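Local coordinates for protein CpuTA1 (Curtobacterium pusillum, PDB 5K3W) that binds the cofactor pyridoxal-5'-phosphate and belongs to the class IV aminotransferase family, with the fold of that group of PLP-dependent proteins, at residues T234-V239 with T250-I255; D241-R246 with A265-S270. One frame throughout, in Å; residues are numbered along the deposited sequence.

Overall arrangement
From the N terminus, the chain passes through strand 220-224 and enters helix 234-245 at the PLP phosphate. The helix supplies the first segment of both contacts: its opening turns to contact 1, its last to contact 2. Contact 1 closes the shorter loop, returning at strand 250-253 to complete a beta-alpha-beta unit. Contact 2 closes a longer one, reaching strand 265-270 after helix 257-261. Because the segments alternate along the sequence, the two loops cross. Together they tie one helix to two strands of the same mixed sheet. The contacts also touch directly, through Thr250 with Glu244 and Thr235 with Ser270, and both reach the cofactor.

Contact 1. Residues T234-V239 with T250-I255; sequences TTQAAV and TEYRRI. With PLP (pyridoxal-5'-phosphate), chain C.
With CG anti to the backbone N and a sharp bend at chi2 (-86°), Gln236 brings its amide off the helix to the phenol of Tyr252 on strand 250-253; the tyrosine, its CG beside the backbone N and anti to the carbonyl carbon, swings its ring back to meet it. The two side chains approach from opposite directions. Gln236 NE2 donates to Tyr252 OH over 2.9 Å, and the bond is nearly straight (163°). The hydroxyl lies almost in the amide plane, whereas the plane of the phenol ring stands at 90° to that of the amide. Gln236 OE1 sits 3.5 Å from Tyr252 CE2, so the amide also lies beside the outer end of the ring, approaching it obliquely. Phe240, one turn further along helix 234-245 from Gln236, meets the Tyr252 ring edge-to-face, and Thr223 of strand 220-224 touches both Gln236 and Tyr252. Strand 220-224, helix 234-245 and strand 250-253 form a beta-alpha-beta unit, its two strands parallel neighbours in the mixed sheet; the amide-phenol bond links the first turn of the crossover helix to the second strand. That same turn holds the cofactor phosphate, the helix N terminus facing the anion as in other phosphate sites built on helix ends. Thr234 grips PLP O3P twice, through its backbone N at 3.0 Å and its OG1 at 2.7 Å. Thr235 repeats the pattern on PLP O1P, with its N at 3.0 Å and its OG1 at 2.7 Å. Two phosphate oxygens are thus each held by a backbone amide and a hydroxyl, and the helix dipole would probably add to the attraction. Flanking Tyr252, Arg253 NE and Glu251 OE2 form a salt bridge, weak as a hydrogen bond, and Arg253 NH1 reaches Glu259 as a second acidic partner.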
ATOM      1  N   THR A 234     -12.203 -14.494  -8.197  1.00 17.41           N
ATOM      2  CA  THR A 234     -12.433 -15.371  -9.334  1.00 20.93           C
ATOM      3  C   THR A 234     -12.467 -16.833  -8.894  1.00 20.90           C
ATOM      4  O   THR A 234     -13.266 -17.613  -9.420  1.00 29.68           O
ATOM      5  CB  THR A 234     -11.389 -15.128 -10.432  1.00 19.57           C
ATOM      6  OG1 THR A 234     -10.084 -15.525  -9.995  1.00 23.66           O
ATOM      7  CG2 THR A 234     -11.358 -13.664 -10.823  1.00 18.46           C
ATOM      8  N   THR A 235     -11.667 -17.213  -7.890  1.00 17.93           N
ATOM      9  CA  THR A 235     -11.674 -18.608  -7.443  1.00 19.11           C
ATOM     10  C   THR A 235     -12.963 -18.955  -6.706  1.00 21.06           C
ATOM     11  O   THR A 235     -13.546 -20.022  -6.931  1.00 22.51           O
ATOM     12  CB  THR A 235     -10.459 -18.885  -6.555  1.00 19.77           C
ATOM     13  OG1 THR A 235      -9.282 -18.401  -7.204  1.00 20.55           O
ATOM     14  CG2 THR A 235     -10.299 -20.383  -6.301  1.00 16.75           C
ATOM     15  N   GLN A 236     -13.428 -18.057  -5.832  1.00 21.88           N
ATOM     16  CA  GLN A 236     -14.685 -18.270  -5.120  1.00 19.61           C
ATOM     17  C   GLN A 236     -15.845 -18.516  -6.083  1.00 23.87           C
ATOM     18  O   GLN A 236     -16.686 -19.396  -5.845  1.00 23.62           O
ATOM     19  CB  GLN A 236     -14.974 -17.066  -4.216  1.00 19.04           C
ATOM     20  CG  GLN A 236     -16.333 -17.089  -3.560  1.00 18.14           C
ATOM     21  CD  GLN A 236     -17.419 -16.485  -4.449  1.00 25.24           C
ATOM     22  OE1 GLN A 236     -17.293 -15.355  -4.924  1.00 22.25           O
ATOM     23  NE2 GLN A 236     -18.486 -17.244  -4.682  1.00 21.54           N
ATOM     24  N   ALA A 237     -15.927 -17.738  -7.165  1.00 17.05           N
ATOM     25  CA  ALA A 237     -16.980 -18.004  -8.139  1.00 26.43           C
ATOM     26  C   ALA A 237     -16.838 -19.409  -8.716  1.00 28.08           C
ATOM     27  O   ALA A 237     -17.829 -20.137  -8.839  1.00 28.43           O
ATOM     28  CB  ALA A 237     -16.980 -16.949  -9.248  1.00 17.34           C
ATOM     29  N   ALA A 238     -15.616 -19.827  -9.054  1.00 22.75           N
ATOM     30  CA  ALA A 238     -15.474 -21.186  -9.566  1.00 24.04           C
ATOM     31  C   ALA A 238     -15.772 -22.221  -8.490  1.00 30.57           C
ATOM     32  O   ALA A 238     -16.204 -23.335  -8.810  1.00 29.63           O
ATOM     33  CB  ALA A 238     -14.082 -21.409 -10.142  1.00 22.27           C
ATOM     34  N   VAL A 239     -15.557 -21.876  -7.216  1.00 23.52           N
ATOM     35  CA  VAL A 239     -15.876 -22.814  -6.146  1.00 23.27           C
ATOM     36  C   VAL A 239     -17.377 -22.967  -6.004  1.00 27.58           C
ATOM     37  O   VAL A 239     -17.879 -24.065  -5.748  1.00 29.60           O
ATOM     38  CB  VAL A 239     -15.246 -22.378  -4.815  1.00 26.34           C
ATOM     39  CG1 VAL A 239     -15.865 -23.194  -3.671  1.00 21.75           C
ATOM     40  CG2 VAL A 239     -13.742 -22.554  -4.862  1.00 19.58           C
ATOM     41  N   THR A 250     -25.769 -22.515  -2.616  1.00 32.30           N
ATOM     42  CA  THR A 250     -24.731 -21.532  -2.364  1.00 25.51           C
ATOM     43  C   THR A 250     -25.368 -20.191  -2.038  1.00 28.64           C
ATOM     44  O   THR A 250     -26.481 -19.896  -2.471  1.00 28.36           O
ATOM     45  CB  THR A 250     -23.812 -21.379  -3.572  1.00 24.73           C
ATOM     46  OG1 THR A 250     -24.619 -21.111  -4.714  1.00 31.33           O
ATOM     47  CG2 THR A 250     -22.995 -22.652  -3.802  1.00 23.85           C
ATOM     48  N   GLU A 251     -24.644 -19.359  -1.294  1.00 32.77           N
ATOM     49  CA  GLU A 251     -25.251 -18.151  -0.758  1.00 26.45           C
ATOM     50  C   GLU A 251     -24.183 -17.106  -0.473  1.00 31.86           C
ATOM     51  O   GLU A 251     -23.168 -17.414   0.164  1.00 29.18           O
ATOM     52  CB  GLU A 251     -26.036 -18.476   0.514  1.00 33.58           C
ATOM     53  CG  GLU A 251     -26.912 -17.357   1.026  1.00 40.90           C
ATOM     54  CD  GLU A 251     -27.617 -17.735   2.319  1.00 57.58           C
ATOM     55  OE1 GLU A 251     -27.820 -18.952   2.560  1.00 51.11           O
ATOM     56  OE2 GLU A 251     -27.957 -16.814   3.096  1.00 58.40           O
ATOM     57  N   TYR A 252     -24.413 -15.888  -0.969  1.00 21.09           N
ATOM     58  CA  TYR A 252     -23.686 -14.702  -0.552  1.00 24.53           C
ATOM     59  C   TYR A 252     -24.456 -14.029   0.572  1.00 28.63           C
ATOM     60  O   TYR A 252     -25.676 -13.875   0.485  1.00 35.61           O
ATOM     61  CB  TYR A 252     -23.514 -13.717  -1.708  1.00 18.15           C
ATOM     62  CG  TYR A 252     -22.725 -14.256  -2.876  1.00 23.91           C
ATOM     63  CD1 TYR A 252     -23.349 -14.977  -3.878  1.00 21.10           C
ATOM     64  CD2 TYR A 252     -21.347 -14.050  -2.974  1.00 18.38           C
ATOM     65  CE1 TYR A 252     -22.630 -15.481  -4.947  1.00 24.16           C
ATOM     66  CE2 TYR A 252     -20.623 -14.542  -4.038  1.00 18.68           C
ATOM     67  CZ  TYR A 252     -21.276 -15.259  -5.029  1.00 22.27           C
ATOM     68  OH  TYR A 252     -20.589 -15.759  -6.110  1.00 24.57           O
ATOM     69  N   ARG A 253     -23.749 -13.617   1.616  1.00 32.92           N
ATOM     70  CA  ARG A 253     -24.426 -12.974   2.733  1.00 29.63           C
ATOM     71  C   ARG A 253     -23.391 -12.418   3.699  1.00 30.68           C
ATOM     72  O   ARG A 253     -22.182 -12.620   3.540  1.00 29.26           O
ATOM     73  CB  ARG A 253     -25.353 -13.957   3.442  1.00 35.71           C
ATOM     74  CG  ARG A 253     -24.626 -15.169   3.938  1.00 39.38           C
ATOM     75  CD  ARG A 253     -24.992 -15.467   5.375  1.00 50.49           C
ATOM     76  NE  ARG A 253     -26.393 -15.844   5.506  1.00 60.09           N
ATOM     77  CZ  ARG A 253     -26.868 -16.559   6.519  1.00 67.66           C
ATOM     78  NH1 ARG A 253     -26.044 -16.967   7.477  1.00 57.11           N
ATOM     79  NH2 ARG A 253     -28.159 -16.873   6.568  1.00 73.45           N
ATOM     80  N   ARG A 254     -23.890 -11.694   4.693  1.00 25.96           N
ATOM     81  CA  ARG A 254     -23.072 -11.293   5.821  1.00 26.97           C
ATOM     82  C   ARG A 254     -22.944 -12.455   6.787  1.00 29.80           C
ATOM     83  O   ARG A 254     -23.941 -13.071   7.170  1.00 35.43           O
ATOM     84  CB  ARG A 254     -23.670 -10.091   6.529  1.00 24.12           C
ATOM     85  CG  ARG A 254     -23.797  -8.924   5.619  1.00 40.05           C
ATOM     86  CD  ARG A 254     -23.918  -7.608   6.361  1.00 34.74           C
ATOM     87  NE  ARG A 254     -24.244  -6.596   5.371  1.00 43.69           N
ATOM     88  CZ  ARG A 254     -25.439  -6.493   4.799  1.00 44.83           C
ATOM     89  NH1 ARG A 254     -26.411  -7.332   5.155  1.00 32.88           N
ATOM     90  NH2 ARG A 254     -25.661  -5.553   3.886  1.00 38.87           N
ATOM     91  N   ILE A 255     -21.713 -12.743   7.177  1.00 23.03           N
ATOM     92  CA  ILE A 255     -21.387 -13.856   8.043  1.00 25.72           C
ATOM     93  C   ILE A 255     -20.670 -13.273   9.252  1.00 27.57           C
ATOM     94  O   ILE A 255     -19.517 -12.837   9.153  1.00 30.50           O
ATOM     95  CB  ILE A 255     -20.519 -14.886   7.311  1.00 29.07           C
ATOM     96  CG1 ILE A 255     -21.239 -15.320   6.026  1.00 30.36           C
ATOM     97  CG2 ILE A 255     -20.166 -16.061   8.218  1.00 24.04           C
ATOM     98  CD1 ILE A 255     -20.455 -16.286   5.159  1.00 30.91           C
TER
HETATM   99  N1  PLP C 401      -8.806 -11.210  -1.363  1.00 28.40           N
HETATM  100  C2  PLP C 401      -7.689 -10.490  -1.669  1.00 30.06           C
HETATM  101  C2A PLP C 401      -7.285  -9.296  -0.824  1.00 16.89           C
HETATM  102  C3  PLP C 401      -6.933 -10.848  -2.769  1.00 23.95           C
HETATM  103  O3  PLP C 401      -5.798 -10.075  -3.059  1.00 18.43           O
HETATM  104  C4  PLP C 401      -7.311 -11.916  -3.545  1.00 26.31           C
HETATM  105  C4A PLP C 401      -6.518 -12.378  -4.739  1.00 23.24           C
HETATM  106  C5  PLP C 401      -8.422 -12.640  -3.238  1.00 26.73           C
HETATM  107  C6  PLP C 401      -9.176 -12.271  -2.137  1.00 28.17           C
HETATM  108  C5A PLP C 401      -8.812 -13.840  -4.096  1.00 21.88           C
HETATM  109  O4P PLP C 401      -9.017 -13.497  -5.454  1.00 22.44           O
HETATM  110  P   PLP C 401      -8.739 -14.560  -6.610  1.00 25.49           P
HETATM  111  O1P PLP C 401      -9.452 -15.862  -6.321  1.00 20.55           O
HETATM  112  O2P PLP C 401      -7.260 -14.816  -6.773  1.00 19.41           O
HETATM  113  O3P PLP C 401      -9.282 -14.031  -7.913  1.00 20.08           O

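Contact 2. Residues D241-R246 with A265-S270; sequences DFFEER and ALWLVS. With PLP (pyridoxal-5'-phosphate), chain C.
The last turn of helix 234-245 stands well off strand 265-270, with Phe243 CA and Trp267 CA 12.9 Å apart, so that two large side chains must bridge the gap. Both point toward the opposite segment, and they meet at their far ends: Phe243 CZ lies 4.0 Å from Trp267 CH2. The rings are oblique, their planes at 55° and the centroids of the phenyl and the six-membered indole ring 5.7 Å apart. This is apolar packing in the buried layer between a helix and the mixed sheet, in which strand 265-270 runs antiparallel to both its neighbours, 212-217 and 274-278. Phe242 CD2 stands 3.8 Å above one face of the Phe243 ring, over its centre, while Tyr248 meets Phe243 edge-to-face. The indole N-H is taken up outside the two segments, with Trp267 NE1 hydrogen-bonded to Thr293 OG1 of helix 290-307. At its C-terminal end the strand arrives at the cofactor, where Ser270 CA approaches PLP O1P to 3.4 Å.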
ATOM      1  N   ASP A 241     -19.400 -22.758  -8.459  1.00 31.79           N
ATOM      2  CA  ASP A 241     -19.794 -23.605  -9.576  1.00 30.62           C
ATOM      3  C   ASP A 241     -19.622 -25.072  -9.219  1.00 37.32           C
ATOM      4  O   ASP A 241     -20.502 -25.899  -9.495  1.00 35.66           O
ATOM      5  CB  ASP A 241     -18.994 -23.245 -10.828  1.00 25.42           C
ATOM      6  CG  ASP A 241     -19.452 -21.941 -11.447  1.00 39.45           C
ATOM      7  OD1 ASP A 241     -18.744 -21.404 -12.336  1.00 35.69           O
ATOM      8  OD2 ASP A 241     -20.528 -21.448 -11.033  1.00 35.56           O
ATOM      9  N   PHE A 242     -18.501 -25.411  -8.579  1.00 32.99           N
ATOM     10  CA  PHE A 242     -18.265 -26.797  -8.195  1.00 32.99           C
ATOM     11  C   PHE A 242     -19.382 -27.306  -7.296  1.00 36.16           C
ATOM     12  O   PHE A 242     -19.974 -28.361  -7.561  1.00 38.86           O
ATOM     13  CB  PHE A 242     -16.904 -26.918  -7.510  1.00 29.60           C
ATOM     14  CG  PHE A 242     -16.678 -28.231  -6.816  1.00 27.79           C
ATOM     15  CD1 PHE A 242     -16.062 -29.281  -7.473  1.00 28.79           C
ATOM     16  CD2 PHE A 242     -17.071 -28.413  -5.502  1.00 30.94           C
ATOM     17  CE1 PHE A 242     -15.846 -30.486  -6.836  1.00 26.69           C
ATOM     18  CE2 PHE A 242     -16.860 -29.618  -4.861  1.00 26.61           C
ATOM     19  CZ  PHE A 242     -16.249 -30.656  -5.530  1.00 31.88           C
ATOM     20  N   PHE A 243     -19.707 -26.551  -6.239  1.00 32.82           N
ATOM     21  CA  PHE A 243     -20.665 -27.036  -5.247  1.00 35.17           C
ATOM     22  C   PHE A 243     -22.090 -27.090  -5.800  1.00 32.54           C
ATOM     23  O   PHE A 243     -22.838 -28.021  -5.493  1.00 33.62           O
ATOM     24  CB  PHE A 243     -20.599 -26.175  -3.983  1.00 28.15           C
ATOM     25  CG  PHE A 243     -19.474 -26.554  -3.051  1.00 27.19           C
ATOM     26  CD1 PHE A 243     -19.496 -27.763  -2.371  1.00 23.59           C
ATOM     27  CD2 PHE A 243     -18.405 -25.698  -2.845  1.00 25.37           C
ATOM     28  CE1 PHE A 243     -18.474 -28.119  -1.509  1.00 25.07           C
ATOM     29  CE2 PHE A 243     -17.367 -26.045  -1.986  1.00 26.17           C
ATOM     30  CZ  PHE A 243     -17.401 -27.259  -1.314  1.00 28.84           C
ATOM     31  N   GLU A 244     -22.495 -26.105  -6.600  1.00 35.08           N
ATOM     32  CA  GLU A 244     -23.814 -26.185  -7.222  1.00 33.59           C
ATOM     33  C   GLU A 244     -23.936 -27.434  -8.090  1.00 48.15           C
ATOM     34  O   GLU A 244     -24.956 -28.133  -8.048  1.00 38.47           O
ATOM     35  CB  GLU A 244     -24.087 -24.931  -8.042  1.00 29.27           C
ATOM     36  CG  GLU A 244     -24.443 -23.725  -7.183  1.00 36.20           C
ATOM     37  CD  GLU A 244     -24.159 -22.408  -7.882  1.00 46.00           C
ATOM     38  OE1 GLU A 244     -23.771 -21.439  -7.195  1.00 40.54           O
ATOM     39  OE2 GLU A 244     -24.317 -22.341  -9.122  1.00 59.37           O
ATOM     40  N   GLU A 245     -22.887 -27.743  -8.866  1.00 47.57           N
ATOM     41  CA  GLU A 245     -22.891 -28.939  -9.703  1.00 44.98           C
ATOM     42  C   GLU A 245     -23.130 -30.202  -8.891  1.00 45.89           C
ATOM     43  O   GLU A 245     -23.642 -31.192  -9.424  1.00 50.27           O
ATOM     44  CB  GLU A 245     -21.567 -29.062 -10.452  1.00 49.72           C
ATOM     45  CG  GLU A 245     -21.678 -28.946 -11.950  1.00 55.24           C
ATOM     46  CD  GLU A 245     -20.365 -29.269 -12.640  1.00 69.89           C
ATOM     47  OE1 GLU A 245     -19.440 -29.763 -11.956  1.00 64.85           O
ATOM     48  OE2 GLU A 245     -20.258 -29.030 -13.862  1.00 77.97           O
ATOM     49  N   ARG A 246     -22.746 -30.203  -7.616  1.00 40.74           N
ATOM     50  CA  ARG A 246     -22.982 -31.344  -6.745  1.00 38.36           C
ATOM     51  C   ARG A 246     -24.194 -31.149  -5.843  1.00 34.22           C
ATOM     52  O   ARG A 246     -24.300 -31.818  -4.810  1.00 44.19           O
ATOM     53  CB  ARG A 246     -21.741 -31.630  -5.908  1.00 35.32           C
ATOM     54  CG  ARG A 246     -20.702 -32.454  -6.621  1.00 37.05           C
ATOM     55  CD  ARG A 246     -19.376 -32.252  -5.951  1.00 39.72           C
ATOM     56  NE  ARG A 246     -18.339 -33.174  -6.404  1.00 50.08           N
ATOM     57  CZ  ARG A 246     -17.731 -34.051  -5.609  1.00 53.49           C
ATOM     58  NH1 ARG A 246     -18.072 -34.136  -4.322  1.00 35.67           N
ATOM     59  NH2 ARG A 246     -16.777 -34.838  -6.095  1.00 42.20           N
ATOM     60  N   ALA A 265     -17.110 -26.738   7.885  1.00 33.57           N
ATOM     61  CA  ALA A 265     -15.803 -26.740   7.241  1.00 30.69           C
ATOM     62  C   ALA A 265     -15.549 -25.355   6.674  1.00 23.89           C
ATOM     63  O   ALA A 265     -16.485 -24.588   6.435  1.00 25.13           O
ATOM     64  CB  ALA A 265     -15.699 -27.805   6.141  1.00 24.03           C
ATOM     65  N   LEU A 266     -14.266 -25.040   6.473  1.00 23.20           N
ATOM     66  CA  LEU A 266     -13.837 -23.750   5.949  1.00 21.83           C
ATOM     67  C   LEU A 266     -12.725 -23.945   4.931  1.00 22.58           C
ATOM     68  O   LEU A 266     -11.871 -24.823   5.086  1.00 17.42           O
ATOM     69  CB  LEU A 266     -13.319 -22.827   7.053  1.00 15.69           C
ATOM     70  CG  LEU A 266     -14.260 -22.510   8.202  1.00 21.45           C
ATOM     71  CD1 LEU A 266     -13.483 -21.797   9.284  1.00 24.79           C
ATOM     72  CD2 LEU A 266     -15.402 -21.641   7.716  1.00 20.45           C
ATOM     73  N   TRP A 267     -12.723 -23.083   3.908  1.00 24.97           N
ATOM     74  CA  TRP A 267     -11.623 -22.980   2.957  1.00 23.47           C
ATOM     75  C   TRP A 267     -11.254 -21.519   2.740  1.00 20.87           C
ATOM     76  O   TRP A 267     -12.112 -20.632   2.778  1.00 18.05           O
ATOM     77  CB  TRP A 267     -11.959 -23.593   1.578  1.00 21.49           C
ATOM     78  CG  TRP A 267     -12.337 -25.035   1.591  1.00 23.17           C
ATOM     79  CD1 TRP A 267     -11.533 -26.097   1.289  1.00 24.56           C
ATOM     80  CD2 TRP A 267     -13.625 -25.579   1.899  1.00 22.33           C
ATOM     81  NE1 TRP A 267     -12.244 -27.266   1.386  1.00 28.01           N
ATOM     82  CE2 TRP A 267     -13.532 -26.976   1.757  1.00 25.75           C
ATOM     83  CE3 TRP A 267     -14.855 -25.017   2.266  1.00 24.50           C
ATOM     84  CZ2 TRP A 267     -14.618 -27.828   1.989  1.00 25.69           C
ATOM     85  CZ3 TRP A 267     -15.932 -25.855   2.484  1.00 23.47           C
ATOM     86  CH2 TRP A 267     -15.807 -27.247   2.351  1.00 26.59           C
ATOM     87  N   LEU A 268      -9.966 -21.283   2.504  1.00 20.27           N
ATOM     88  CA  LEU A 268      -9.482 -20.073   1.851  1.00 17.12           C
ATOM     89  C   LEU A 268      -9.200 -20.400   0.389  1.00 19.45           C
ATOM     90  O   LEU A 268      -8.517 -21.387   0.094  1.00 25.85           O
ATOM     91  CB  LEU A 268      -8.207 -19.556   2.515  1.00 14.38           C
ATOM     92  CG  LEU A 268      -8.340 -19.013   3.929  1.00 18.15           C
ATOM     93  CD1 LEU A 268      -7.080 -18.266   4.306  1.00 11.47           C
ATOM     94  CD2 LEU A 268      -9.568 -18.127   4.043  1.00 14.78           C
ATOM     95  N   VAL A 269      -9.709 -19.581  -0.523  1.00 19.16           N
ATOM     96  CA  VAL A 269      -9.536 -19.837  -1.953  1.00 20.82           C
ATOM     97  C   VAL A 269      -8.933 -18.607  -2.627  1.00 19.72           C
ATOM     98  O   VAL A 269      -9.232 -17.467  -2.256  1.00 17.42           O
ATOM     99  CB  VAL A 269     -10.872 -20.239  -2.618  1.00 24.87           C
ATOM    100  CG1 VAL A 269     -11.458 -21.452  -1.920  1.00 13.72           C
ATOM    101  CG2 VAL A 269     -11.869 -19.065  -2.609  1.00 22.00           C
ATOM    102  N   SER A 270      -8.076 -18.844  -3.611  1.00 25.39           N
ATOM    103  CA  SER A 270      -7.415 -17.783  -4.363  1.00 23.52           C
ATOM    104  C   SER A 270      -6.810 -18.419  -5.609  1.00 22.46           C
ATOM    105  O   SER A 270      -6.723 -19.647  -5.714  1.00 20.66           O
ATOM    106  CB  SER A 270      -6.353 -17.067  -3.518  1.00 23.88           C
ATOM    107  OG  SER A 270      -5.294 -17.934  -3.169  1.00 20.61           O
TER
HETATM  108  N1  PLP C 401      -8.806 -11.210  -1.363  1.00 28.40           N
HETATM  109  C2  PLP C 401      -7.689 -10.490  -1.669  1.00 30.06           C
HETATM  110  C2A PLP C 401      -7.285  -9.296  -0.824  1.00 16.89           C
HETATM  111  C3  PLP C 401      -6.933 -10.848  -2.769  1.00 23.95           C
HETATM  112  O3  PLP C 401      -5.798 -10.075  -3.059  1.00 18.43           O
HETATM  113  C4  PLP C 401      -7.311 -11.916  -3.545  1.00 26.31           C
HETATM  114  C4A PLP C 401      -6.518 -12.378  -4.739  1.00 23.24           C
HETATM  115  C5  PLP C 401      -8.422 -12.640  -3.238  1.00 26.73           C
HETATM  116  C6  PLP C 401      -9.176 -12.271  -2.137  1.00 28.17           C
HETATM  117  C5A PLP C 401      -8.812 -13.840  -4.096  1.00 21.88           C
HETATM  118  O4P PLP C 401      -9.017 -13.497  -5.454  1.00 22.44           O
HETATM  119  P   PLP C 401      -8.739 -14.560  -6.610  1.00 25.49           P
HETATM  120  O1P PLP C 401      -9.452 -15.862  -6.321  1.00 20.55           O
HETATM  121  O2P PLP C 401      -7.260 -14.816  -6.773  1.00 19.41           O
HETATM  122  O3P PLP C 401      -9.282 -14.031  -7.913  1.00 20.08           O